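Local coordinates for TPR repeat-containing protein (Cytophaga hutchinsonii, PDB 3U4T) that is of unknown function but folds as an all-helical tetratricopeptide-repeat array, a scaffold that in relatives commonly binds other proteins, at residues E6-A10 / V25-L29; A44-E49 / Y79-I83; I128-E132 / E147-Y152; Y179-R184 / Y201-L205. The protein carries 1 engineered substitution. All coordinates share one frame; numbering follows the deposited sequence.

Interaction 1: residues E6-A10 / V25-L29; sequences EFRYA and VFNKL
The methyl group of Ala10 lies over one face of the Phe26 ring, with CB 3.8 Å from the ring centroid and 24° off the ring normal. It is displaced toward the rim, so Phe26 CE1 is its nearest ring atom at 3.5 Å. At its edge the same ring meets Phe7, whose CE1 is 4.0 Å from Phe26 CE1; the two aromatic side chains pass at a slant and do not stack. In Phe26, CG anti to the carbonyl carbon (chi1 -78°) sends the ring outward, leaning slightly toward the N-terminal end, to Ala10. The axes of segments 6-10 and 25-29 run at 149° and approach to 9.9 Å, and their helices form an antiparallel hairpin within the tetratricopeptide-repeat region. Shortening Phe26 to an alanine is likely to open a gap against the Ala10 methyl and leave Phe7 CE1 without its aromatic partner, with only Leu29 still beside that ring across the hairpin. Val25 CG2 also touches Ala10 CB, at 3.6 Å. Further along, Leu29 divides its two methyls: CD2 packs 3.9 Å from Phe7 CA, whereas CD1 lies against the carboxylate end of the extended Glu6 chain, the two side chains running past each other in opposite directions. Tyr34, Tyr38 and Ile39 add to the packing around Phe7, and Phe26 also touches Arg42 and Arg43 of helix 40-49.

Interaction 2: residues A44-E49 / Y79-I83; sequences AVCYYE and YYGKI
This is an aromatic, largely apolar contact between two helices that run in the same general direction and are separated in the chain by helix 53-64. Such stacking of every second helix is how a tetratricopeptide-repeat superhelix grows, one hairpin laid against the next. Here the axes of segments 44-49 and 79-83 diverge by 36° and approach to 10.7 Å, a spacing filled mainly by two tyrosines. Tyr79 turns its edge toward the face of Tyr48 in an offset edge-to-face pair, the planes 82° apart and the centroids 5.8 Å from each other. Val45 packs on Tyr79: its CG2 stands over a face of that ring, 3.8 Å from the centroid in a CH-pi contact, so Tyr79 offers an edge to Tyr48 and a face to Val45. Because CG of Tyr48 is anti to the backbone N (chi1 170°), its ring reaches out to lie against both Ile83 and Lys82. Ile83 CG1 packs 3.8 Å from Tyr48 CD1, while the aliphatic part of Lys82 crosses the phenol end almost at a right angle, before its chain bends at the last torsion. Phe14 of helix 6-14 also packs on Val45, and Tyr97 of helix 90-103 on Lys82. At the phenol tip a water joins the two helices, lying 2.9 Å from Tyr48 OH and donating a 2.7 Å hydrogen bond to the backbone oxygen Lys82 O.

Interaction 3: residues I128-E132 / E147-Y152; sequences IQYME and ELGQAY. Engineered in segment 128-132: Glu132 (natural residue Ser).
The backbones of 128-132 and 147-152 run in opposite senses, with CA to CA 6.0 Å for Ile128 and Ala151 and 6.1 Å for Met131 and Leu148. Ile128 CG1 packs 3.6 Å from Ala151 CB, and both Ile128 CG2, 3.5 Å from Tyr152 CE1, and CD1 meet the Tyr152 ring. Met131, present as selenomethionine, extends its chain beyond CG across the opposing helix, and its SE lies 3.2 Å from the backbone oxygen Glu147 O and 3.9 Å from Ala151 CB. Leu148 CD1 touches Met131 CB and Glu132 CG and lies over one face of the Tyr152 ring. The contact joins helices 124-131 and 142-154, consecutive and antiparallel, which pack as neighbouring helices do in a tetratricopeptide-repeat array; Met131 also reaches back to Ser116 and Tyr119 of helix 109-120. At the rim of this apolar core Tyr152 OH donates a 2.6 Å hydrogen bond to OE2 of the engineered Glu132. The donor comes in on the anti side of the carboxylate, 26° out of its plane, and the carboxylate stands steeply to the ring, with 77° between the planes. A phenylalanine in place of Tyr152 would probably leave Glu132 OE2 without this hydroxyl and free the carboxylate to turn. Ala161 and Lys160 of helix 158-171 also pack against the Tyr152 side chain.

Interaction 4: residues Y179-R184 / Y201-L205; sequences YLWRAR and YYEKL
Ala183 is pressed onto Tyr202, its CB 3.5 Å from the ring centroid and only 7° off the normal, directly above the centre of the ring. The small side chain is consistent with the close approach of the antiparallel segment axes, 8.1 Å, and Ala183 CB also meets Tyr201 CB at 3.7 Å. Leu180 CD1 meets Leu205 CD2 at 3.8 Å, extending this tight seam. The partly exposed side is still in contact but less enclosed. There Arg182, bent at chi2 and chi3, brings a guanidinium face over Tyr201 CE1, the planes 40° apart. Although Arg182 NH2 and Tyr201 OH are near each other, their angle is poor for hydrogen bonding; the arginine is instead salt-bridged through NE to Asp162. Looser is Lys204, whose CB lies over a face of the Tyr179 ring, 4.0 Å from its centroid; Tyr179 OH is bonded to Asn174. This antiparallel pairing resembles the helical hairpins of tetratricopeptide repeats. Helix 158-171 packs on Tyr179 and Arg182, Trp181 packs on Gln150 and Tyr154 of helix 142-154, and helix 217-233 meets Tyr202 and Leu205, with its Glu222 OE1 taking both Tyr202 OH and Arg184 NE.

The four contacts follow one another along the chain, each closing before the next opens, as expected of a solenoid built hairpin by hairpin. Interactions 1 and 2 have centres 18 Å apart and touch where Asn27 ND2 packs 3.6 Å from Tyr47 OH, helices 19-31 and 40-49 being consecutive. Interactions 3 and 4 are similarly adjacent, 19 Å between centres, with Gln150 NE2 lying 3.3 Å from Trp181 CZ2. Between these two pairs the chain is continuous but the contacts do not meet: the nearest atoms of interactions 2 and 3 are about 11 Å apart. Interactions 1 and 4 lie on opposite sides of the chain's centre, 51 Å between their centres.

Interaction 1: residues E6-A10 / V25-L29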
loop_
_atom_site.group_PDB
_atom_site.type_symbol
_atom_site.label_atom_id
_atom_site.label_comp_id
_atom_site.label_asym_id
_atom_site.label_seq_id
_atom_site.Cartn_x
_atom_site.Cartn_y
_atom_site.Cartn_z
ATOM N N GLU A 6 30.513 22.279 1.711
ATOM C CA GLU A 6 29.203 22.812 1.413
ATOM C C GLU A 6 28.278 21.708 0.926
ATOM O O GLU A 6 27.134 21.569 1.403
ATOM C CB GLU A 6 29.358 23.869 0.354
ATOM C CG GLU A 6 28.159 24.715 0.172
ATOM C CD GLU A 6 28.513 25.893 -0.687
ATOM O OE1 GLU A 6 29.703 26.302 -0.644
ATOM O OE2 GLU A 6 27.619 26.421 -1.383
ATOM N N PHE A 7 28.770 20.937 -0.045
ATOM C CA PHE A 7 27.979 19.838 -0.577
ATOM C C PHE A 7 27.624 18.961 0.605
ATOM O O PHE A 7 26.505 18.439 0.695
ATOM C CB PHE A 7 28.780 18.974 -1.521
ATOM C CG PHE A 7 28.115 17.668 -1.822
ATOM C CD1 PHE A 7 27.034 17.621 -2.701
ATOM C CD2 PHE A 7 28.547 16.487 -1.207
ATOM C CE1 PHE A 7 26.395 16.418 -2.967
ATOM C CE2 PHE A 7 27.910 15.283 -1.469
ATOM C CZ PHE A 7 26.836 15.247 -2.349
ATOM N N ARG A 8 28.591 18.779 1.504
ATOM C CA ARG A 8 28.346 17.942 2.658
ATOM C C ARG A 8 27.265 18.509 3.567
ATOM O O ARG A 8 26.651 17.764 4.345
ATOM C CB ARG A 8 29.651 17.680 3.414
ATOM C CG ARG A 8 30.519 16.688 2.664
ATOM C CD ARG A 8 31.894 16.409 3.256
ATOM N NE ARG A 8 32.539 15.403 2.416
ATOM C CZ ARG A 8 33.746 14.875 2.604
ATOM N NH1 ARG A 8 34.502 15.242 3.628
ATOM N NH2 ARG A 8 34.196 13.967 1.744
ATOM N N TYR A 9 27.011 19.813 3.451
ATOM C CA TYR A 9 25.974 20.463 4.245
ATOM C C TYR A 9 24.629 20.083 3.647
ATOM O O TYR A 9 23.726 19.615 4.341
ATOM C CB TYR A 9 26.123 21.984 4.201
ATOM C CG TYR A 9 24.987 22.696 4.888
ATOM C CD1 TYR A 9 24.241 23.662 4.211
ATOM C CD2 TYR A 9 24.649 22.395 6.212
ATOM C CE1 TYR A 9 23.186 24.311 4.826
ATOM C CE2 TYR A 9 23.596 23.043 6.842
ATOM C CZ TYR A 9 22.866 24.001 6.135
ATOM O OH TYR A 9 21.805 24.645 6.722
ATOM N N ALA A 10 24.508 20.299 2.342
ATOM C CA ALA A 10 23.291 19.980 1.615
ATOM C C ALA A 10 22.916 18.522 1.878
ATOM O O ALA A 10 21.744 18.208 2.089
ATOM C CB ALA A 10 23.516 20.193 0.129
ATOM N N VAL A 25 20.816 25.309 -1.488
ATOM C CA VAL A 25 22.266 25.146 -1.586
ATOM C C VAL A 25 22.699 24.416 -2.859
ATOM O O VAL A 25 23.715 24.768 -3.469
ATOM C CB VAL A 25 22.844 24.429 -0.308
ATOM C CG1 VAL A 25 21.830 23.470 0.259
ATOM C CG2 VAL A 25 24.138 23.693 -0.637
ATOM N N PHE A 26 21.932 23.407 -3.262
ATOM C CA PHE A 26 22.266 22.680 -4.476
ATOM C C PHE A 26 22.200 23.638 -5.661
ATOM O O PHE A 26 23.033 23.564 -6.563
ATOM C CB PHE A 26 21.296 21.504 -4.702
ATOM C CG PHE A 26 21.573 20.289 -3.835
ATOM C CD1 PHE A 26 22.859 19.774 -3.720
ATOM C CD2 PHE A 26 20.533 19.637 -3.173
ATOM C CE1 PHE A 26 23.103 18.636 -2.967
ATOM C CE2 PHE A 26 20.767 18.498 -2.417
ATOM C CZ PHE A 26 22.052 17.997 -2.314
ATOM N N ASN A 27 21.215 24.537 -5.643
ATOM C CA ASN A 27 21.008 25.515 -6.716
ATOM C C ASN A 27 22.162 26.509 -6.878
ATOM O O ASN A 27 22.452 26.966 -7.988
ATOM C CB ASN A 27 19.699 26.278 -6.482
ATOM C CG ASN A 27 18.495 25.601 -7.128
ATOM O OD1 ASN A 27 18.268 25.727 -8.334
ATOM N ND2 ASN A 27 17.721 24.881 -6.327
ATOM N N LYS A 28 22.811 26.858 -5.772
ATOM C CA LYS A 28 23.935 27.780 -5.845
ATOM C C LYS A 28 25.131 26.948 -6.279
ATOM O O LYS A 28 25.935 27.369 -7.117
ATOM C CB LYS A 28 24.199 28.423 -4.483
ATOM C CG LYS A 28 25.346 29.423 -4.503
ATOM C CD LYS A 28 25.312 30.344 -3.296
ATOM C CE LYS A 28 26.358 31.442 -3.418
ATOM N NZ LYS A 28 25.864 32.732 -2.863
ATOM N N LEU A 29 25.216 25.750 -5.709
ATOM C CA LEU A 29 26.278 24.805 -6.014
ATOM C C LEU A 29 26.376 24.595 -7.528
ATOM O O LEU A 29 27.476 24.505 -8.078
ATOM C CB LEU A 29 25.989 23.477 -5.313
ATOM C CG LEU A 29 27.050 22.937 -4.354
ATOM C CD1 LEU A 29 27.568 24.039 -3.443
ATOM C CD2 LEU A 29 26.450 21.809 -3.542
#

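Interaction 2: residues A44-E49 / Y79-I83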
loop_
_atom_site.group_PDB
_atom_site.type_symbol
_atom_site.label_atom_id
_atom_site.label_comp_id
_atom_site.label_asym_id
_atom_site.label_seq_id
_atom_site.Cartn_x
_atom_site.Cartn_y
_atom_site.Cartn_z
ATOM N N ALA A 44 16.859 15.939 -7.187
ATOM C CA ALA A 44 15.742 15.302 -7.870
ATOM C C ALA A 44 14.774 14.738 -6.830
ATOM O O ALA A 44 13.570 14.973 -6.906
ATOM C CB ALA A 44 16.245 14.198 -8.778
ATOM N N VAL A 45 15.304 13.999 -5.859
ATOM C CA VAL A 45 14.478 13.428 -4.797
ATOM C C VAL A 45 13.812 14.543 -3.987
ATOM O O VAL A 45 12.628 14.457 -3.667
ATOM C CB VAL A 45 15.303 12.561 -3.837
ATOM C CG1 VAL A 45 14.453 12.178 -2.635
ATOM C CG2 VAL A 45 15.788 11.316 -4.551
ATOM N N CYS A 46 14.566 15.584 -3.644
ATOM C CA CYS A 46 13.974 16.679 -2.890
ATOM C C CYS A 46 12.729 17.165 -3.656
ATOM O O CYS A 46 11.609 17.133 -3.129
ATOM C CB CYS A 46 14.994 17.815 -2.697
ATOM S SG CYS A 46 16.392 17.388 -1.569
ATOM N N TYR A 47 12.916 17.576 -4.908
ATOM C CA TYR A 47 11.796 18.044 -5.721
ATOM C C TYR A 47 10.652 17.022 -5.760
ATOM O O TYR A 47 9.474 17.384 -5.684
ATOM C CB TYR A 47 12.265 18.361 -7.146
ATOM C CG TYR A 47 12.943 19.711 -7.303
ATOM C CD1 TYR A 47 12.301 20.881 -6.898
ATOM C CD2 TYR A 47 14.213 19.823 -7.886
ATOM C CE1 TYR A 47 12.895 22.125 -7.068
ATOM C CE2 TYR A 47 14.819 21.069 -8.062
ATOM C CZ TYR A 47 14.151 22.214 -7.650
ATOM O OH TYR A 47 14.734 23.449 -7.822
ATOM N N TYR A 48 11.000 15.745 -5.879
ATOM C CA TYR A 48 9.999 14.678 -5.920
ATOM C C TYR A 48 9.154 14.620 -4.640
ATOM O O TYR A 48 7.941 14.402 -4.701
ATOM C CB TYR A 48 10.686 13.329 -6.130
ATOM C CG TYR A 48 9.770 12.148 -5.939
ATOM C CD1 TYR A 48 8.930 11.716 -6.967
ATOM C CD2 TYR A 48 9.720 11.480 -4.718
ATOM C CE1 TYR A 48 8.066 10.647 -6.783
ATOM C CE2 TYR A 48 8.854 10.409 -4.516
ATOM C CZ TYR A 48 8.030 9.998 -5.551
ATOM O OH TYR A 48 7.162 8.948 -5.347
ATOM N N GLU A 49 9.792 14.797 -3.482
ATOM C CA GLU A 49 9.069 14.757 -2.209
ATOM C C GLU A 49 8.209 16.017 -2.049
ATOM O O GLU A 49 7.212 16.005 -1.333
ATOM C CB GLU A 49 10.047 14.624 -1.035
ATOM C CG GLU A 49 10.892 13.340 -1.028
ATOM C CD GLU A 49 10.085 12.078 -0.775
ATOM O OE1 GLU A 49 8.934 12.189 -0.307
ATOM O OE2 GLU A 49 10.606 10.971 -1.031
ATOM N N TYR A 79 14.026 6.003 -7.981
ATOM C CA TYR A 79 13.447 7.335 -8.044
ATOM C C TYR A 79 13.208 7.813 -9.471
ATOM O O TYR A 79 12.346 8.653 -9.710
ATOM C CB TYR A 79 14.311 8.336 -7.280
ATOM C CG TYR A 79 14.039 8.278 -5.794
ATOM C CD1 TYR A 79 14.775 7.441 -4.960
ATOM C CD2 TYR A 79 12.951 8.956 -5.251
ATOM C CE1 TYR A 79 14.425 7.274 -3.631
ATOM C CE2 TYR A 79 12.592 8.795 -3.928
ATOM C CZ TYR A 79 13.325 7.953 -3.125
ATOM O OH TYR A 79 12.923 7.771 -1.830
ATOM N N TYR A 80 13.958 7.272 -10.422
ATOM C CA TYR A 80 13.755 7.667 -11.805
ATOM C C TYR A 80 12.359 7.181 -12.155
ATOM O O TYR A 80 11.553 7.931 -12.707
ATOM C CB TYR A 80 14.787 7.015 -12.725
ATOM C CG TYR A 80 14.781 7.576 -14.131
ATOM C CD1 TYR A 80 14.096 8.756 -14.431
ATOM C CD2 TYR A 80 15.490 6.950 -15.156
ATOM C CE1 TYR A 80 14.121 9.301 -15.723
ATOM C CE2 TYR A 80 15.520 7.483 -16.444
ATOM C CZ TYR A 80 14.832 8.656 -16.718
ATOM O OH TYR A 80 14.826 9.169 -17.988
ATOM N N GLY A 81 12.082 5.924 -11.804
ATOM C CA GLY A 81 10.778 5.335 -12.057
ATOM C C GLY A 81 9.663 6.015 -11.277
ATOM O O GLY A 81 8.578 6.269 -11.822
ATOM N N LYS A 82 9.899 6.309 -10.000
ATOM C CA LYS A 82 8.868 6.979 -9.222
ATOM C C LYS A 82 8.551 8.316 -9.885
ATOM O O LYS A 82 7.393 8.723 -9.955
ATOM C CB LYS A 82 9.320 7.238 -7.787
ATOM C CG LYS A 82 9.395 6.021 -6.894
ATOM C CD LYS A 82 9.694 6.457 -5.464
ATOM C CE LYS A 82 9.996 5.279 -4.558
ATOM N NZ LYS A 82 8.912 4.268 -4.569
ATOM N N ILE A 83 9.587 8.997 -10.370
ATOM C CA ILE A 83 9.393 10.287 -11.029
ATOM C C ILE A 83 8.669 10.149 -12.354
ATOM O O ILE A 83 7.842 10.989 -12.692
ATOM C CB ILE A 83 10.735 11.017 -11.240
ATOM C CG1 ILE A 83 11.329 11.378 -9.885
ATOM C CG2 ILE A 83 10.527 12.285 -12.033
ATOM C CD1 ILE A 83 12.759 11.849 -9.961
HETATM O O HOH W 1 6.152 7.684 -7.799
#

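Interaction 3: residues I128-E132 / E147-Y152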
loop_
_atom_site.group_PDB
_atom_site.type_symbol
_atom_site.label_atom_id
_atom_site.label_comp_id
_atom_site.label_asym_id
_atom_site.label_seq_id
_atom_site.Cartn_x
_atom_site.Cartn_y
_atom_site.Cartn_z
ATOM N N ILE A 128 -0.222 -10.226 -9.710
ATOM C CA ILE A 128 0.064 -11.360 -8.850
ATOM C C ILE A 128 1.410 -11.975 -9.198
ATOM O O ILE A 128 2.206 -12.277 -8.301
ATOM C CB ILE A 128 -0.991 -12.461 -8.998
ATOM C CG1 ILE A 128 -2.351 -11.946 -8.536
ATOM C CG2 ILE A 128 -0.562 -13.688 -8.195
ATOM C CD1 ILE A 128 -3.458 -12.945 -8.749
ATOM N N GLN A 129 1.655 -12.182 -10.495
ATOM C CA GLN A 129 2.920 -12.779 -10.937
ATOM C C GLN A 129 4.105 -12.058 -10.330
ATOM O O GLN A 129 5.005 -12.691 -9.764
ATOM C CB GLN A 129 3.092 -12.742 -12.462
ATOM C CG GLN A 129 4.507 -13.186 -12.851
ATOM C CD GLN A 129 5.049 -12.558 -14.127
ATOM O OE1 GLN A 129 6.261 -12.500 -14.321
ATOM N NE2 GLN A 129 4.157 -12.107 -15.013
ATOM N N TYR A 130 4.106 -10.731 -10.460
ATOM C CA TYR A 130 5.188 -9.912 -9.942
ATOM C C TYR A 130 5.205 -9.776 -8.425
ATOM O O TYR A 130 6.280 -9.706 -7.820
ATOM C CB TYR A 130 5.163 -8.534 -10.598
ATOM C CG TYR A 130 5.964 -8.465 -11.881
ATOM C CD1 TYR A 130 7.235 -7.884 -11.910
ATOM C CD2 TYR A 130 5.468 -9.007 -13.059
ATOM C CE1 TYR A 130 7.995 -7.848 -13.097
ATOM C CE2 TYR A 130 6.217 -8.977 -14.243
ATOM C CZ TYR A 130 7.477 -8.398 -14.250
ATOM O OH TYR A 130 8.216 -8.387 -15.408
HETATM N N MSE A 131 4.027 -9.724 -7.805
HETATM C CA MSE A 131 3.981 -9.634 -6.353
HETATM C C MSE A 131 4.553 -10.923 -5.751
HETATM O O MSE A 131 5.154 -10.894 -4.684
HETATM C CB MSE A 131 2.551 -9.405 -5.864
HETATM C CG MSE A 131 2.164 -7.930 -5.759
HETATM SE SE MSE A 131 0.308 -7.737 -5.343
HETATM C CE MSE A 131 0.112 -5.870 -5.860
ATOM N N GLU A 132 4.387 -12.046 -6.448
ATOM C CA GLU A 132 4.907 -13.323 -5.971
ATOM C C GLU A 132 6.426 -13.421 -6.092
ATOM O O GLU A 132 7.044 -14.278 -5.448
ATOM C CB GLU A 132 4.264 -14.488 -6.726
ATOM C CG GLU A 132 2.800 -14.726 -6.389
ATOM C CD GLU A 132 2.227 -15.889 -7.164
ATOM O OE1 GLU A 132 2.552 -15.994 -8.357
ATOM O OE2 GLU A 132 1.453 -16.693 -6.604
ATOM N N GLU A 147 -0.886 -7.023 0.287
ATOM C CA GLU A 147 -1.115 -6.599 -1.085
ATOM C C GLU A 147 -1.267 -7.779 -2.025
ATOM O O GLU A 147 -1.949 -7.685 -3.043
ATOM C CB GLU A 147 0.023 -5.690 -1.552
ATOM C CG GLU A 147 -0.232 -4.224 -1.225
ATOM C CD GLU A 147 1.032 -3.403 -1.182
ATOM O OE1 GLU A 147 2.098 -3.931 -1.575
ATOM O OE2 GLU A 147 0.956 -2.229 -0.757
ATOM N N LEU A 148 -0.636 -8.896 -1.683
ATOM C CA LEU A 148 -0.741 -10.070 -2.517
ATOM C C LEU A 148 -2.122 -10.674 -2.314
ATOM O O LEU A 148 -2.775 -11.079 -3.280
ATOM C CB LEU A 148 0.362 -11.073 -2.166
ATOM C CG LEU A 148 0.365 -12.414 -2.918
ATOM C CD1 LEU A 148 0.269 -12.213 -4.426
ATOM C CD2 LEU A 148 1.633 -13.159 -2.554
ATOM N N GLY A 149 -2.582 -10.707 -1.063
ATOM C CA GLY A 149 -3.901 -11.259 -0.774
ATOM C C GLY A 149 -5.009 -10.498 -1.487
ATOM O O GLY A 149 -5.982 -11.086 -1.997
ATOM N N GLN A 150 -4.860 -9.178 -1.526
ATOM C CA GLN A 150 -5.828 -8.337 -2.192
ATOM C C GLN A 150 -5.820 -8.649 -3.680
ATOM O O GLN A 150 -6.872 -8.677 -4.322
ATOM C CB GLN A 150 -5.491 -6.867 -1.978
ATOM C CG GLN A 150 -5.653 -6.402 -0.545
ATOM C CD GLN A 150 -5.360 -4.932 -0.409
ATOM O OE1 GLN A 150 -4.213 -4.508 -0.489
ATOM N NE2 GLN A 150 -6.402 -4.138 -0.227
ATOM N N ALA A 151 -4.638 -8.882 -4.241
ATOM C CA ALA A 151 -4.572 -9.190 -5.667
ATOM C C ALA A 151 -5.340 -10.479 -5.917
ATOM O O ALA A 151 -6.138 -10.551 -6.843
ATOM C CB ALA A 151 -3.134 -9.333 -6.127
ATOM N N TYR A 152 -5.099 -11.490 -5.083
ATOM C CA TYR A 152 -5.797 -12.771 -5.204
ATOM C C TYR A 152 -7.313 -12.571 -5.097
ATOM O O TYR A 152 -8.076 -13.070 -5.918
ATOM C CB TYR A 152 -5.342 -13.740 -4.104
ATOM C CG TYR A 152 -3.971 -14.346 -4.294
ATOM C CD1 TYR A 152 -3.556 -14.805 -5.546
ATOM C CD2 TYR A 152 -3.112 -14.524 -3.212
ATOM C CE1 TYR A 152 -2.324 -15.427 -5.716
ATOM C CE2 TYR A 152 -1.872 -15.150 -3.370
ATOM C CZ TYR A 152 -1.486 -15.598 -4.622
ATOM O OH TYR A 152 -0.263 -16.212 -4.778
#

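Interaction 4: residues Y179-R184 / Y201-L205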
loop_
_atom_site.group_PDB
_atom_site.type_symbol
_atom_site.label_atom_id
_atom_site.label_comp_id
_atom_site.label_asym_id
_atom_site.label_seq_id
_atom_site.Cartn_x
_atom_site.Cartn_y
_atom_site.Cartn_z
ATOM N N TYR A 179 -8.062 -9.480 10.025
ATOM C CA TYR A 179 -9.366 -10.078 10.267
ATOM C C TYR A 179 -10.362 -9.546 9.240
ATOM O O TYR A 179 -11.184 -10.304 8.706
ATOM C CB TYR A 179 -9.840 -9.768 11.688
ATOM C CG TYR A 179 -9.032 -10.470 12.767
ATOM C CD1 TYR A 179 -9.002 -11.866 12.855
ATOM C CD2 TYR A 179 -8.299 -9.736 13.695
ATOM C CE1 TYR A 179 -8.260 -12.508 13.845
ATOM C CE2 TYR A 179 -7.552 -10.363 14.686
ATOM C CZ TYR A 179 -7.534 -11.749 14.759
ATOM O OH TYR A 179 -6.787 -12.347 15.746
ATOM N N LEU A 180 -10.274 -8.250 8.953
ATOM C CA LEU A 180 -11.155 -7.621 7.965
ATOM C C LEU A 180 -11.099 -8.369 6.639
ATOM O O LEU A 180 -12.136 -8.749 6.080
ATOM C CB LEU A 180 -10.739 -6.167 7.724
ATOM C CG LEU A 180 -11.596 -5.421 6.695
ATOM C CD1 LEU A 180 -12.976 -5.142 7.269
ATOM C CD2 LEU A 180 -10.914 -4.107 6.321
ATOM N N TRP A 181 -9.877 -8.588 6.143
ATOM C CA TRP A 181 -9.687 -9.270 4.859
ATOM C C TRP A 181 -9.963 -10.758 4.884
ATOM O O TRP A 181 -10.428 -11.311 3.893
ATOM C CB TRP A 181 -8.299 -8.967 4.276
ATOM C CG TRP A 181 -8.286 -7.595 3.650
ATOM C CD1 TRP A 181 -7.869 -6.428 4.228
ATOM C CD2 TRP A 181 -8.858 -7.231 2.386
ATOM N NE1 TRP A 181 -8.153 -5.360 3.410
ATOM C CE2 TRP A 181 -8.760 -5.824 2.273
ATOM C CE3 TRP A 181 -9.453 -7.958 1.344
ATOM C CZ2 TRP A 181 -9.231 -5.130 1.153
ATOM C CZ3 TRP A 181 -9.921 -7.273 0.240
ATOM C CH2 TRP A 181 -9.810 -5.867 0.154
ATOM N N ARG A 182 -9.684 -11.411 6.008
ATOM C CA ARG A 182 -10.001 -12.830 6.125
ATOM C C ARG A 182 -11.520 -12.894 6.048
ATOM O O ARG A 182 -12.100 -13.771 5.406
ATOM C CB ARG A 182 -9.572 -13.394 7.471
ATOM C CG ARG A 182 -8.092 -13.606 7.627
ATOM C CD ARG A 182 -7.868 -14.833 8.504
ATOM N NE ARG A 182 -8.355 -16.048 7.851
ATOM C CZ ARG A 182 -8.398 -17.245 8.430
ATOM N NH1 ARG A 182 -7.987 -17.393 9.683
ATOM N NH2 ARG A 182 -8.831 -18.297 7.749
ATOM N N ALA A 183 -12.159 -11.938 6.708
ATOM C CA ALA A 183 -13.611 -11.875 6.715
ATOM C C ALA A 183 -14.103 -11.761 5.276
ATOM O O ALA A 183 -14.916 -12.559 4.824
ATOM C CB ALA A 183 -14.075 -10.675 7.532
ATOM N N ARG A 184 -13.587 -10.769 4.558
ATOM C CA ARG A 184 -13.969 -10.543 3.174
ATOM C C ARG A 184 -13.657 -11.737 2.281
ATOM O O ARG A 184 -14.451 -12.102 1.417
ATOM C CB ARG A 184 -13.270 -9.298 2.654
ATOM C CG ARG A 184 -13.795 -8.034 3.296
ATOM C CD ARG A 184 -13.048 -6.817 2.813
ATOM N NE ARG A 184 -13.674 -5.560 3.212
ATOM C CZ ARG A 184 -13.127 -4.375 2.983
ATOM N NH1 ARG A 184 -11.958 -4.311 2.370
ATOM N NH2 ARG A 184 -13.743 -3.265 3.352
ATOM N N TYR A 201 -14.586 -14.072 11.721
ATOM C CA TYR A 201 -13.581 -13.043 11.443
ATOM C C TYR A 201 -14.101 -11.639 11.722
ATOM O O TYR A 201 -13.380 -10.802 12.273
ATOM C CB TYR A 201 -13.083 -13.193 10.002
ATOM C CG TYR A 201 -12.558 -14.594 9.765
ATOM C CD1 TYR A 201 -11.454 -15.073 10.485
ATOM C CD2 TYR A 201 -13.237 -15.485 8.940
ATOM C CE1 TYR A 201 -11.058 -16.396 10.401
ATOM C CE2 TYR A 201 -12.846 -16.821 8.848
ATOM C CZ TYR A 201 -11.760 -17.268 9.586
ATOM O OH TYR A 201 -11.402 -18.593 9.539
ATOM N N TYR A 202 -15.356 -11.381 11.363
ATOM C CA TYR A 202 -15.937 -10.070 11.623
ATOM C C TYR A 202 -16.146 -9.918 13.132
ATOM O O TYR A 202 -16.062 -8.804 13.674
ATOM C CB TYR A 202 -17.277 -9.900 10.875
ATOM C CG TYR A 202 -17.129 -9.385 9.452
ATOM C CD1 TYR A 202 -16.324 -8.281 9.177
ATOM C CD2 TYR A 202 -17.783 -10.000 8.383
ATOM C CE1 TYR A 202 -16.167 -7.802 7.867
ATOM C CE2 TYR A 202 -17.632 -9.525 7.065
ATOM C CZ TYR A 202 -16.818 -8.430 6.826
ATOM O OH TYR A 202 -16.620 -7.967 5.550
ATOM N N GLU A 203 -16.411 -11.034 13.811
ATOM C CA GLU A 203 -16.614 -10.989 15.255
ATOM C C GLU A 203 -15.288 -10.624 15.896
ATOM O O GLU A 203 -15.250 -9.807 16.817
ATOM C CB GLU A 203 -17.134 -12.330 15.782
ATOM C CG GLU A 203 -18.594 -12.569 15.434
ATOM C CD GLU A 203 -19.106 -13.919 15.884
ATOM O OE1 GLU A 203 -18.373 -14.915 15.722
ATOM O OE2 GLU A 203 -20.249 -13.985 16.383
ATOM N N LYS A 204 -14.196 -11.207 15.398
ATOM C CA LYS A 204 -12.879 -10.889 15.938
ATOM C C LYS A 204 -12.502 -9.451 15.579
ATOM O O LYS A 204 -11.833 -8.763 16.351
ATOM C CB LYS A 204 -11.832 -11.859 15.396
ATOM C CG LYS A 204 -11.435 -12.959 16.381
ATOM C CD LYS A 204 -10.574 -12.405 17.517
ATOM C CE LYS A 204 -10.030 -13.518 18.417
ATOM N NZ LYS A 204 -8.857 -13.068 19.235
ATOM N N LEU A 205 -12.942 -9.001 14.406
ATOM C CA LEU A 205 -12.665 -7.644 13.952
ATOM C C LEU A 205 -13.263 -6.648 14.936
ATOM O O LEU A 205 -12.643 -5.648 15.288
ATOM C CB LEU A 205 -13.290 -7.400 12.590
ATOM C CG LEU A 205 -12.922 -6.010 12.088
ATOM C CD1 LEU A 205 -11.489 -6.040 11.590
ATOM C CD2 LEU A 205 -13.830 -5.602 10.964
#